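Local atomic coordinates of gamma-glutamyltranspeptidase (Streptomyces lincolnensis, PDB entry 6J3A), a protein that belongs to the LmbA-like gamma-glutamyltranspeptidase homologues of the Ntn-hydrolase clan and probably cleaves or transfers gamma-glutamyl or related groups. Residues S298-H303 and R572-E577; C309-A314 and A338-L343; M27-D32 and Y37-A42. All blocks are in the same frame, centred on the assembly; numbering follows the deposited sequence.

Contact 1: residues S298-H303 and R572-E577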
ATOM      1  N   SER A 298     -10.619  25.428   8.092  1.00 36.76           N
ATOM      2  CA  SER A 298     -11.632  26.455   7.861  1.00 37.07           C
ATOM      3  C   SER A 298     -11.178  27.412   6.762  1.00 36.58           C
ATOM      4  O   SER A 298     -10.021  27.393   6.346  1.00 35.85           O
ATOM      5  CB  SER A 298     -11.926  27.206   9.159  1.00 37.24           C
ATOM      6  OG  SER A 298     -10.815  27.980   9.566  1.00 36.52           O
ATOM      7  N   ALA A 299     -12.113  28.227   6.288  1.00 36.82           N
ATOM      8  CA  ALA A 299     -11.837  29.241   5.275  1.00 37.20           C
ATOM      9  C   ALA A 299     -10.726  30.199   5.748  1.00 37.64           C
ATOM     10  O   ALA A 299      -9.719  30.383   5.056  1.00 35.63           O
ATOM     11  CB  ALA A 299     -13.115  30.008   4.947  1.00 37.39           C
ATOM     12  N   ASP A 300     -10.915  30.765   6.942  1.00 38.38           N
ATOM     13  CA  ASP A 300      -9.924  31.646   7.595  1.00 38.99           C
ATOM     14  C   ASP A 300      -8.526  31.006   7.691  1.00 38.59           C
ATOM     15  O   ASP A 300      -7.519  31.689   7.518  1.00 41.44           O
ATOM     16  CB  ASP A 300     -10.391  32.057   9.011  1.00 40.14           C
ATOM     17  CG  ASP A 300     -11.682  32.895   9.005  1.00 41.10           C
ATOM     18  OD1 ASP A 300     -12.025  33.470   7.952  1.00 40.63           O
ATOM     19  OD2 ASP A 300     -12.356  32.972  10.062  1.00 41.32           O
ATOM     20  N   TYR A 301      -8.478  29.702   7.975  1.00 36.46           N
ATOM     21  CA  TYR A 301      -7.226  28.925   8.032  1.00 33.70           C
ATOM     22  C   TYR A 301      -6.531  28.858   6.679  1.00 32.81           C
ATOM     23  O   TYR A 301      -5.332  29.054   6.589  1.00 32.51           O
ATOM     24  CB  TYR A 301      -7.536  27.513   8.525  1.00 33.23           C
ATOM     25  CG  TYR A 301      -6.393  26.495   8.531  1.00 32.73           C
ATOM     26  CD1 TYR A 301      -5.484  26.429   9.590  1.00 31.46           C
ATOM     27  CD2 TYR A 301      -6.261  25.557   7.504  1.00 32.15           C
ATOM     28  CE1 TYR A 301      -4.472  25.478   9.614  1.00 30.61           C
ATOM     29  CE2 TYR A 301      -5.249  24.605   7.521  1.00 31.36           C
ATOM     30  CZ  TYR A 301      -4.359  24.569   8.576  1.00 31.07           C
ATOM     31  OH  TYR A 301      -3.356  23.623   8.584  1.00 31.68           O
ATOM     32  N   VAL A 302      -7.294  28.569   5.635  1.00 32.04           N
ATOM     33  CA  VAL A 302      -6.758  28.516   4.274  1.00 31.75           C
ATOM     34  C   VAL A 302      -6.250  29.885   3.834  1.00 31.65           C
ATOM     35  O   VAL A 302      -5.069  30.025   3.507  1.00 30.91           O
ATOM     36  CB  VAL A 302      -7.820  27.996   3.276  1.00 31.40           C
ATOM     37  CG1 VAL A 302      -7.377  28.169   1.824  1.00 31.80           C
ATOM     38  CG2 VAL A 302      -8.103  26.536   3.550  1.00 30.80           C
ATOM     39  N   HIS A 303      -7.158  30.869   3.827  1.00 32.13           N
ATOM     40  CA  HIS A 303      -6.840  32.278   3.512  1.00 33.09           C
ATOM     41  C   HIS A 303      -5.547  32.751   4.177  1.00 32.23           C
ATOM     42  O   HIS A 303      -4.647  33.258   3.514  1.00 31.11           O
ATOM     43  CB  HIS A 303      -7.988  33.217   3.935  1.00 34.07           C
ATOM     44  CG  HIS A 303      -7.679  34.670   3.736  1.00 34.51           C
ATOM     45  ND1 HIS A 303      -7.821  35.299   2.518  1.00 35.62           N
ATOM     46  CD2 HIS A 303      -7.200  35.607   4.588  1.00 35.36           C
ATOM     47  CE1 HIS A 303      -7.450  36.561   2.630  1.00 36.48           C
ATOM     48  NE2 HIS A 303      -7.067  36.774   3.875  1.00 36.01           N
ATOM     49  N   ARG A 572     -13.279  33.446  -3.051  1.00 49.10           N
ATOM     50  CA  ARG A 572     -13.604  34.323  -4.205  1.00 52.36           C
ATOM     51  C   ARG A 572     -14.121  35.649  -3.674  1.00 51.73           C
ATOM     52  O   ARG A 572     -13.798  36.714  -4.205  1.00 52.53           O
ATOM     53  CB  ARG A 572     -14.654  33.773  -5.196  1.00 54.04           C
ATOM     54  CG  ARG A 572     -14.937  32.288  -5.217  1.00 55.98           C
ATOM     55  CD  ARG A 572     -15.816  31.910  -6.401  1.00 57.23           C
ATOM     56  NE  ARG A 572     -15.085  31.078  -7.357  1.00 58.79           N
ATOM     57  CZ  ARG A 572     -15.072  29.742  -7.364  1.00 61.00           C
ATOM     58  NH1 ARG A 572     -14.357  29.094  -8.288  1.00 61.06           N
ATOM     59  NH2 ARG A 572     -15.768  29.038  -6.465  1.00 60.47           N
ATOM     60  N   ARG A 573     -14.929  35.550  -2.624  1.00 50.50           N
ATOM     61  CA  ARG A 573     -15.463  36.701  -1.901  1.00 53.13           C
ATOM     62  C   ARG A 573     -14.356  37.628  -1.373  1.00 50.36           C
ATOM     63  O   ARG A 573     -14.485  38.857  -1.385  1.00 48.88           O
ATOM     64  CB  ARG A 573     -16.306  36.206  -0.730  1.00 56.26           C
ATOM     65  CG  ARG A 573     -17.477  37.093  -0.381  1.00 59.48           C
ATOM     66  CD  ARG A 573     -17.755  36.986   1.106  1.00 61.06           C
ATOM     67  NE  ARG A 573     -16.748  37.709   1.884  1.00 63.35           N
ATOM     68  CZ  ARG A 573     -16.445  37.489   3.166  1.00 62.15           C
ATOM     69  NH1 ARG A 573     -17.050  36.545   3.882  1.00 62.29           N
ATOM     70  NH2 ARG A 573     -15.507  38.230   3.741  1.00 62.21           N
ATOM     71  N   ARG A 574     -13.271  37.012  -0.917  1.00 48.34           N
ATOM     72  CA  ARG A 574     -12.079  37.715  -0.441  1.00 47.62           C
ATOM     73  C   ARG A 574     -11.061  38.043  -1.547  1.00 46.82           C
ATOM     74  O   ARG A 574      -9.903  38.358  -1.260  1.00 48.47           O
ATOM     75  CB  ARG A 574     -11.430  36.893   0.678  1.00 48.18           C
ATOM     76  CG  ARG A 574     -12.373  36.671   1.850  1.00 49.49           C
ATOM     77  CD  ARG A 574     -11.892  35.618   2.831  1.00 51.25           C
ATOM     78  NE  ARG A 574     -11.230  36.232   3.982  1.00 54.90           N
ATOM     79  CZ  ARG A 574     -11.266  35.780   5.239  1.00 56.44           C
ATOM     80  NH1 ARG A 574     -11.934  34.673   5.567  1.00 57.41           N
ATOM     81  NH2 ARG A 574     -10.622  36.452   6.192  1.00 57.04           N
ATOM     82  N   GLY A 575     -11.497  37.971  -2.803  1.00 46.20           N
ATOM     83  CA  GLY A 575     -10.733  38.460  -3.950  1.00 44.51           C
ATOM     84  C   GLY A 575      -9.729  37.499  -4.546  1.00 43.50           C
ATOM     85  O   GLY A 575      -8.909  37.903  -5.373  1.00 44.59           O
ATOM     86  N   HIS A 576      -9.775  36.234  -4.138  1.00 43.01           N
ATOM     87  CA  HIS A 576      -8.948  35.203  -4.760  1.00 42.40           C
ATOM     88  C   HIS A 576      -9.482  34.865  -6.141  1.00 43.18           C
ATOM     89  O   HIS A 576     -10.696  34.835  -6.348  1.00 43.17           O
ATOM     90  CB  HIS A 576      -8.947  33.929  -3.925  1.00 41.00           C
ATOM     91  CG  HIS A 576      -8.274  34.077  -2.597  1.00 40.17           C
ATOM     92  ND1 HIS A 576      -6.933  33.816  -2.415  1.00 38.70           N
ATOM     93  CD2 HIS A 576      -8.752  34.450  -1.386  1.00 38.82           C
ATOM     94  CE1 HIS A 576      -6.614  34.030  -1.152  1.00 38.01           C
ATOM     95  NE2 HIS A 576      -7.699  34.418  -0.506  1.00 37.38           N
ATOM     96  N   GLU A 577      -8.569  34.631  -7.079  1.00 43.97           N
ATOM     97  CA  GLU A 577      -8.910  34.023  -8.362  1.00 45.27           C
ATOM     98  C   GLU A 577      -8.752  32.498  -8.237  1.00 44.14           C
ATOM     99  O   GLU A 577      -7.664  31.943  -8.407  1.00 43.63           O
ATOM    100  CB  GLU A 577      -8.049  34.606  -9.488  1.00 46.91           C
ATOM    101  CG  GLU A 577      -8.253  36.111  -9.709  1.00 48.83           C
ATOM    102  CD  GLU A 577      -9.683  36.504 -10.080  1.00 49.46           C
ATOM    103  OE1 GLU A 577     -10.121  37.608  -9.673  1.00 48.10           O
ATOM    104  OE2 GLU A 577     -10.372  35.715 -10.770  1.00 49.37           O
TER

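Contact 2: residues C309-A314 and A338-L343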
ATOM      1  N   CYS A 309       1.892  32.401   2.549  1.00 32.75           N
ATOM      2  CA  CYS A 309       2.693  31.778   1.494  1.00 32.08           C
ATOM      3  C   CYS A 309       3.159  32.773   0.418  1.00 32.75           C
ATOM      4  O   CYS A 309       4.333  32.756   0.031  1.00 32.27           O
ATOM      5  CB  CYS A 309       1.917  30.642   0.852  1.00 31.39           C
ATOM      6  SG  CYS A 309       2.779  29.895  -0.540  1.00 31.11           S
ATOM      7  N   LYS A 310       2.248  33.632  -0.047  1.00 33.16           N
ATOM      8  CA  LYS A 310       2.597  34.700  -1.004  1.00 33.72           C
ATOM      9  C   LYS A 310       3.749  35.566  -0.494  1.00 33.43           C
ATOM     10  O   LYS A 310       4.715  35.808  -1.210  1.00 33.94           O
ATOM     11  CB  LYS A 310       1.369  35.571  -1.345  1.00 34.76           C
ATOM     12  CG  LYS A 310       0.574  35.046  -2.544  1.00 35.81           C
ATOM     13  CD  LYS A 310      -0.901  34.797  -2.268  1.00 36.06           C
ATOM     14  CE  LYS A 310      -1.808  35.831  -2.885  1.00 36.54           C
ATOM     15  NZ  LYS A 310      -3.222  35.364  -2.825  1.00 37.19           N
ATOM     16  N   LEU A 311       3.652  35.998   0.755  1.00 33.23           N
ATOM     17  CA  LEU A 311       4.673  36.847   1.354  1.00 32.33           C
ATOM     18  C   LEU A 311       5.994  36.107   1.526  1.00 31.84           C
ATOM     19  O   LEU A 311       7.053  36.702   1.365  1.00 33.09           O
ATOM     20  CB  LEU A 311       4.198  37.391   2.705  1.00 32.67           C
ATOM     21  CG  LEU A 311       2.919  38.241   2.711  1.00 32.59           C
ATOM     22  CD1 LEU A 311       2.471  38.508   4.137  1.00 32.45           C
ATOM     23  CD2 LEU A 311       3.109  39.551   1.966  1.00 32.81           C
ATOM     24  N   ALA A 312       5.942  34.822   1.863  1.00 31.06           N
ATOM     25  CA  ALA A 312       7.173  34.033   2.004  1.00 30.32           C
ATOM     26  C   ALA A 312       7.818  33.785   0.647  1.00 30.00           C
ATOM     27  O   ALA A 312       9.036  33.795   0.543  1.00 30.66           O
ATOM     28  CB  ALA A 312       6.912  32.717   2.721  1.00 29.82           C
ATOM     29  N   MET A 313       7.000  33.578  -0.384  1.00 30.03           N
ATOM     30  CA  MET A 313       7.496  33.348  -1.748  1.00 30.53           C
ATOM     31  C   MET A 313       8.166  34.581  -2.345  1.00 30.59           C
ATOM     32  O   MET A 313       9.170  34.486  -3.045  1.00 31.66           O
ATOM     33  CB  MET A 313       6.355  32.877  -2.651  1.00 31.15           C
ATOM     34  CG  MET A 313       5.935  31.438  -2.397  1.00 32.74           C
ATOM     35  SD  MET A 313       7.248  30.204  -2.608  1.00 35.10           S
ATOM     36  CE  MET A 313       6.674  29.385  -4.084  1.00 36.21           C
ATOM     37  N   ALA A 314       7.595  35.739  -2.056  1.00 31.55           N
ATOM     38  CA  ALA A 314       8.171  37.023  -2.434  1.00 31.34           C
ATOM     39  C   ALA A 314       9.581  37.167  -1.901  1.00 30.24           C
ATOM     40  O   ALA A 314      10.481  37.614  -2.610  1.00 29.42           O
ATOM     41  CB  ALA A 314       7.299  38.151  -1.907  1.00 31.27           C
ATOM     42  N   ALA A 338       6.814  39.810  12.809  1.00 33.64           N
ATOM     43  CA  ALA A 338       5.784  40.602  13.474  1.00 34.33           C
ATOM     44  C   ALA A 338       5.333  41.711  12.527  1.00 34.55           C
ATOM     45  O   ALA A 338       4.139  41.940  12.341  1.00 34.56           O
ATOM     46  CB  ALA A 338       6.312  41.188  14.774  1.00 34.08           C
ATOM     47  N   GLY A 339       6.301  42.379  11.912  1.00 34.55           N
ATOM     48  CA  GLY A 339       6.002  43.338  10.857  1.00 33.64           C
ATOM     49  C   GLY A 339       5.236  42.706   9.709  1.00 33.04           C
ATOM     50  O   GLY A 339       4.172  43.195   9.315  1.00 32.59           O
ATOM     51  N   ARG A 340       5.755  41.589   9.211  1.00 33.10           N
ATOM     52  CA  ARG A 340       5.227  40.953   7.993  1.00 33.76           C
ATOM     53  C   ARG A 340       3.804  40.400   8.083  1.00 32.57           C
ATOM     54  O   ARG A 340       3.031  40.567   7.144  1.00 29.35           O
ATOM     55  CB  ARG A 340       6.160  39.842   7.523  1.00 34.60           C
ATOM     56  CG  ARG A 340       7.557  40.330   7.190  1.00 36.13           C
ATOM     57  CD  ARG A 340       7.908  40.004   5.763  1.00 38.07           C
ATOM     58  NE  ARG A 340       7.259  40.876   4.792  1.00 38.83           N
ATOM     59  CZ  ARG A 340       7.114  40.599   3.498  1.00 39.37           C
ATOM     60  NH1 ARG A 340       7.556  39.455   2.967  1.00 39.34           N
ATOM     61  NH2 ARG A 340       6.506  41.479   2.720  1.00 40.23           N
ATOM     62  N   ARG A 341       3.459  39.752   9.197  1.00 32.93           N
ATOM     63  CA  ARG A 341       2.119  39.166   9.351  1.00 34.41           C
ATOM     64  C   ARG A 341       0.960  40.170   9.358  1.00 35.70           C
ATOM     65  O   ARG A 341      -0.180  39.780   9.111  1.00 33.98           O
ATOM     66  CB  ARG A 341       2.039  38.248  10.577  1.00 34.96           C
ATOM     67  CG  ARG A 341       1.914  38.901  11.958  1.00 34.62           C
ATOM     68  CD  ARG A 341       1.713  37.836  13.036  1.00 33.35           C
ATOM     69  NE  ARG A 341       2.828  36.884  13.011  1.00 32.56           N
ATOM     70  CZ  ARG A 341       3.886  36.877  13.827  1.00 32.12           C
ATOM     71  NH1 ARG A 341       4.843  35.962  13.654  1.00 32.20           N
ATOM     72  NH2 ARG A 341       4.012  37.754  14.816  1.00 31.76           N
ATOM     73  N   GLU A 342       1.256  41.442   9.640  1.00 39.23           N
ATOM     74  CA  GLU A 342       0.283  42.543   9.524  1.00 41.70           C
ATOM     75  C   GLU A 342      -0.125  42.791   8.075  1.00 42.36           C
ATOM     76  O   GLU A 342      -1.218  43.302   7.808  1.00 42.07           O
ATOM     77  CB  GLU A 342       0.856  43.856  10.084  1.00 44.57           C
ATOM     78  CG  GLU A 342       1.305  43.833  11.543  1.00 47.52           C
ATOM     79  CD  GLU A 342       0.203  43.434  12.525  1.00 51.58           C
ATOM     80  OE1 GLU A 342      -1.003  43.590  12.201  1.00 53.33           O
ATOM     81  OE2 GLU A 342       0.544  42.965  13.639  1.00 51.61           O
ATOM     82  N   LEU A 343       0.766  42.443   7.149  1.00 42.23           N
ATOM     83  CA  LEU A 343       0.487  42.537   5.716  1.00 44.23           C
ATOM     84  C   LEU A 343      -0.546  41.527   5.211  1.00 43.43           C
ATOM     85  O   LEU A 343      -1.005  41.634   4.070  1.00 44.47           O
ATOM     86  CB  LEU A 343       1.785  42.390   4.912  1.00 47.19           C
ATOM     87  CG  LEU A 343       2.871  43.437   5.186  1.00 49.17           C
ATOM     88  CD1 LEU A 343       4.178  43.010   4.541  1.00 49.71           C
ATOM     89  CD2 LEU A 343       2.435  44.812   4.687  1.00 50.01           C
TER

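Contact 3: residues M27-D32 and Y37-A42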
ATOM      1  N   MET A  27      12.752  -1.323   0.651  1.00 28.46           N
ATOM      2  CA  MET A  27      12.344  -2.183   1.751  1.00 28.48           C
ATOM      3  C   MET A  27      13.066  -3.521   1.700  1.00 28.14           C
ATOM      4  O   MET A  27      13.439  -4.062   2.737  1.00 28.16           O
ATOM      5  CB  MET A  27      10.843  -2.417   1.693  1.00 28.17           C
ATOM      6  CG  MET A  27      10.292  -3.165   2.883  1.00 28.42           C
ATOM      7  SD  MET A  27      10.338  -2.125   4.339  1.00 30.59           S
ATOM      8  CE  MET A  27      10.153  -3.346   5.633  1.00 30.78           C
ATOM      9  N   ALA A  28      13.240  -4.053   0.494  1.00 28.19           N
ATOM     10  CA  ALA A  28      14.028  -5.274   0.287  1.00 29.11           C
ATOM     11  C   ALA A  28      15.432  -5.166   0.903  1.00 29.01           C
ATOM     12  O   ALA A  28      15.943  -6.126   1.464  1.00 28.00           O
ATOM     13  CB  ALA A  28      14.121  -5.605  -1.198  1.00 28.55           C
ATOM     14  N   VAL A  29      16.036  -3.988   0.801  1.00 30.03           N
ATOM     15  CA  VAL A  29      17.348  -3.743   1.378  1.00 31.15           C
ATOM     16  C   VAL A  29      17.294  -3.809   2.903  1.00 31.63           C
ATOM     17  O   VAL A  29      18.198  -4.372   3.532  1.00 32.45           O
ATOM     18  CB  VAL A  29      17.918  -2.401   0.881  1.00 31.56           C
ATOM     19  CG1 VAL A  29      19.182  -2.004   1.645  1.00 31.96           C
ATOM     20  CG2 VAL A  29      18.200  -2.499  -0.614  1.00 31.27           C
ATOM     21  N   LEU A  30      16.242  -3.253   3.495  1.00 31.08           N
ATOM     22  CA  LEU A  30      16.058  -3.363   4.940  1.00 30.80           C
ATOM     23  C   LEU A  30      15.924  -4.822   5.360  1.00 30.12           C
ATOM     24  O   LEU A  30      16.619  -5.260   6.273  1.00 29.61           O
ATOM     25  CB  LEU A  30      14.858  -2.551   5.410  1.00 30.73           C
ATOM     26  CG  LEU A  30      14.937  -1.036   5.189  1.00 30.57           C
ATOM     27  CD1 LEU A  30      13.710  -0.357   5.783  1.00 29.98           C
ATOM     28  CD2 LEU A  30      16.201  -0.434   5.789  1.00 30.29           C
ATOM     29  N   GLU A  31      15.093  -5.573   4.639  1.00 29.74           N
ATOM     30  CA  GLU A  31      14.907  -7.011   4.878  1.00 30.61           C
ATOM     31  C   GLU A  31      16.201  -7.831   4.794  1.00 31.59           C
ATOM     32  O   GLU A  31      16.343  -8.865   5.444  1.00 31.51           O
ATOM     33  CB  GLU A  31      13.889  -7.587   3.883  1.00 30.21           C
ATOM     34  CG  GLU A  31      12.462  -7.061   4.009  1.00 29.96           C
ATOM     35  CD  GLU A  31      11.753  -7.512   5.273  1.00 29.60           C
ATOM     36  OE1 GLU A  31      10.590  -7.087   5.465  1.00 29.16           O
ATOM     37  OE2 GLU A  31      12.339  -8.282   6.079  1.00 27.99           O
ATOM     38  N   ASP A  32      17.133  -7.346   3.986  1.00 33.74           N
ATOM     39  CA  ASP A  32      18.427  -7.964   3.775  1.00 35.87           C
ATOM     40  C   ASP A  32      19.500  -7.423   4.760  1.00 35.63           C
ATOM     41  O   ASP A  32      20.700  -7.658   4.581  1.00 36.06           O
ATOM     42  CB  ASP A  32      18.813  -7.718   2.301  1.00 38.82           C
ATOM     43  CG  ASP A  32      19.706  -8.804   1.718  1.00 41.90           C
ATOM     44  OD1 ASP A  32      19.406 -10.009   1.895  1.00 45.11           O
ATOM     45  OD2 ASP A  32      20.697  -8.438   1.042  1.00 44.35           O
ATOM     46  N   TYR A  37      19.860   4.263   4.835  1.00 28.85           N
ATOM     47  CA  TYR A  37      20.688   4.914   3.832  1.00 30.02           C
ATOM     48  C   TYR A  37      20.965   3.957   2.679  1.00 30.26           C
ATOM     49  O   TYR A  37      20.741   4.328   1.528  1.00 31.84           O
ATOM     50  CB  TYR A  37      21.952   5.508   4.485  1.00 30.35           C
ATOM     51  CG  TYR A  37      21.553   6.332   5.695  1.00 31.33           C
ATOM     52  CD1 TYR A  37      20.692   7.423   5.564  1.00 31.85           C
ATOM     53  CD2 TYR A  37      21.932   5.957   6.979  1.00 32.50           C
ATOM     54  CE1 TYR A  37      20.269   8.144   6.670  1.00 32.19           C
ATOM     55  CE2 TYR A  37      21.515   6.675   8.090  1.00 33.05           C
ATOM     56  CZ  TYR A  37      20.681   7.767   7.928  1.00 32.99           C
ATOM     57  OH  TYR A  37      20.271   8.481   9.030  1.00 34.57           O
ATOM     58  N   ASP A  38      21.402   2.731   2.984  1.00 29.45           N
ATOM     59  CA  ASP A  38      21.464   1.665   1.977  1.00 28.56           C
ATOM     60  C   ASP A  38      20.155   1.620   1.190  1.00 28.25           C
ATOM     61  O   ASP A  38      20.143   1.578  -0.046  1.00 27.96           O
ATOM     62  CB  ASP A  38      21.638   0.304   2.627  1.00 29.35           C
ATOM     63  CG  ASP A  38      22.943   0.159   3.348  1.00 30.49           C
ATOM     64  OD1 ASP A  38      23.996   0.398   2.736  1.00 30.28           O
ATOM     65  OD2 ASP A  38      22.931  -0.226   4.540  1.00 32.87           O
ATOM     66  N   ALA A  39      19.055   1.625   1.930  1.00 27.26           N
ATOM     67  CA  ALA A  39      17.731   1.500   1.346  1.00 27.34           C
ATOM     68  C   ALA A  39      17.441   2.625   0.374  1.00 27.01           C
ATOM     69  O   ALA A  39      17.017   2.387  -0.751  1.00 27.58           O
ATOM     70  CB  ALA A  39      16.679   1.481   2.440  1.00 27.57           C
ATOM     71  N   ALA A  40      17.683   3.847   0.823  1.00 26.83           N
ATOM     72  CA  ALA A  40      17.367   5.027   0.031  1.00 26.81           C
ATOM     73  C   ALA A  40      18.190   5.107  -1.258  1.00 26.84           C
ATOM     74  O   ALA A  40      17.679   5.543  -2.296  1.00 25.37           O
ATOM     75  CB  ALA A  40      17.570   6.271   0.862  1.00 26.89           C
ATOM     76  N   VAL A  41      19.455   4.692  -1.184  1.00 27.00           N
ATOM     77  CA  VAL A  41      20.305   4.614  -2.368  1.00 28.15           C
ATOM     78  C   VAL A  41      19.667   3.672  -3.389  1.00 27.83           C
ATOM     79  O   VAL A  41      19.436   4.064  -4.536  1.00 28.41           O
ATOM     80  CB  VAL A  41      21.749   4.176  -2.030  1.00 29.72           C
ATOM     81  CG1 VAL A  41      22.560   3.932  -3.303  1.00 30.82           C
ATOM     82  CG2 VAL A  41      22.447   5.250  -1.208  1.00 29.79           C
ATOM     83  N   ALA A  42      19.352   2.452  -2.962  1.00 26.97           N
ATOM     84  CA  ALA A  42      18.694   1.474  -3.840  1.00 26.40           C
ATOM     85  C   ALA A  42      17.426   2.012  -4.480  1.00 25.93           C
ATOM     86  O   ALA A  42      17.258   1.949  -5.699  1.00 25.58           O
ATOM     87  CB  ALA A  42      18.370   0.218  -3.071  1.00 26.06           C
TER

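Contact 1: residues S298-H303 and R572-E577
Arg574 lays its guanidinium flat on the ring of His303, the two centres 4.2 Å apart and the planes tilted by only 18°. Its NE stands 3.8 Å above the imidazole, over the middle of the ring. The arginine chain, bent at chi3 (98°), then carries NH1 past the histidine to Asp300. There NH1 and Asp300 OD1 form a 2.7 Å salt bridge; the oxygen lies in the guanidinium plane and the N-H points almost straight at it, at 166°. His303 is gripped at its rim as well: ND1 and His576 NE2 share a 3.2 Å hydrogen bond whose donor may be either ring, while NE2 hydrogen-bonds to Gly345 O. Helix 565-573 ends just before Arg574 in a Schellman motif, with Gly575, at positive phi, as its C' residue and His576 N returning to Leu571 O; both Arg574 and His576 point toward the start of helix 299-319. A leucine in place of Arg574 would probably leave Asp300 without its charge partner and the face of His303 without its flat cationic neighbour. Beyond the stack, His576 settles among Val306, Glu307 and Lys310 of helix 299-319, and a weak bond links Arg574 NE to Asp346 O.

Contact 2: residues C309-A314 and A338-L343
Arg340 rests one face of its guanidinium on Leu311 CB while its NH2 hydrogen-bonds to Arg353 O, outside the two segments. The side chain bends twice, at chi2 (-122°) and chi3 (76°), and this brings the guanidinium back over helix 299-319. NH1 is 4.0 Å from Leu311 CB, and one methyl of the leucine, Leu311 CD2, stands 4.0 Å from Arg340 NH2. NH1 also lies 3.2 Å from Leu311 O. The other methyl turns to the backbone: Leu311 CD1 comes up against Arg340 O at 3.7 Å. It also meets Leu343 CB, at 4.0 Å, so one branch of the leucine sits against Arg340 O and Leu343 CB. Leu311 thus touches the backbone and Leu343 through CD1, and the guanidinium through CB and CD2. Besides the bond to Arg353 O, a long, weak ion pair runs from Arg340 NH1 to Asp315. Arg353 in turn gives its NH2 to Leu343 O and touches Leu311, which ties the loop around it to both segments, with Leu288 of helix 280-288 packed on Arg340. The contact joins helix 299-319 to the segment 338-343 by an apolar side chain and a buried arginine; that guanidinium is probably stabilised by the Arg353 carbonyl, with a more distant carboxylate, Asp315, offering only weak charge compensation.

Contact 3: residues M27-D32 and Y37-A42
Helices 27-31 and 37-42 run nearly antiparallel, at 146°, with axes approaching to 8.0 Å and the CA atoms of Val29 and Ala39 only 5.3 Å apart. Val29 is the main side chain between them. With CG1 anti to the backbone N (chi1 170°), its two methyls fork along the facing helix: CG1 goes to Asp38 CB at 3.5 Å and to Ala39 N at 3.6 Å, while CG2 meets Ala42 CB at 3.7 Å, one turn further on. The branch point itself sits against Ala39, whose side chain is only a methyl; such small residues are consistent with the close approach. Leu30 closes the neighbouring flank, its CD2 3.9 Å from Ala39 CB. No hydrogen bond crosses between the two segments. Even Asp38 offers Val29 just its CB; the carboxylate is spent elsewhere, OD2 on Thr124 OG1 and OD1 on the backbone N of Lys125. Around the pair, Val426 of strand 424-428 touches both Leu30 and Ala39, whereas Tyr133 of helix 127-140 touches Val29 and Val130 touches Asp38. The first helix also meets the dimer partner: Glu31 OE1 bonds to Gln24 of the second subunit and also forms a salt bridge with Arg617 of its own chain. The short connection between the helices makes the unit an antiparallel helical hairpin. Lying against a strand on one flank, it is consistent with a helical layer of the Ntn-hydrolase alpha-beta-beta-alpha sandwich.

In the fold
Contact 3 comes first along the chain, in the hairpin of helices 20-31 and 36-50, and lies on the other side of the chain's centre from the other two. Its centre is about 44 Å from that of contact 1 and about 41 Å from that of contact 2. Contacts 1 and 2 are neighbours, with centres about 16 Å apart, and share helix 299-319: its first turn meets the end of helix 565-573, its middle meets helix 334-341. They touch where 572-577 reaches 309-314. Helix 299-319 is thus bound both to a sequence neighbour and to a segment some 270 residues later, beyond the unmodelled residues 384-420, which joins distant parts of the chain on one side of the molecule.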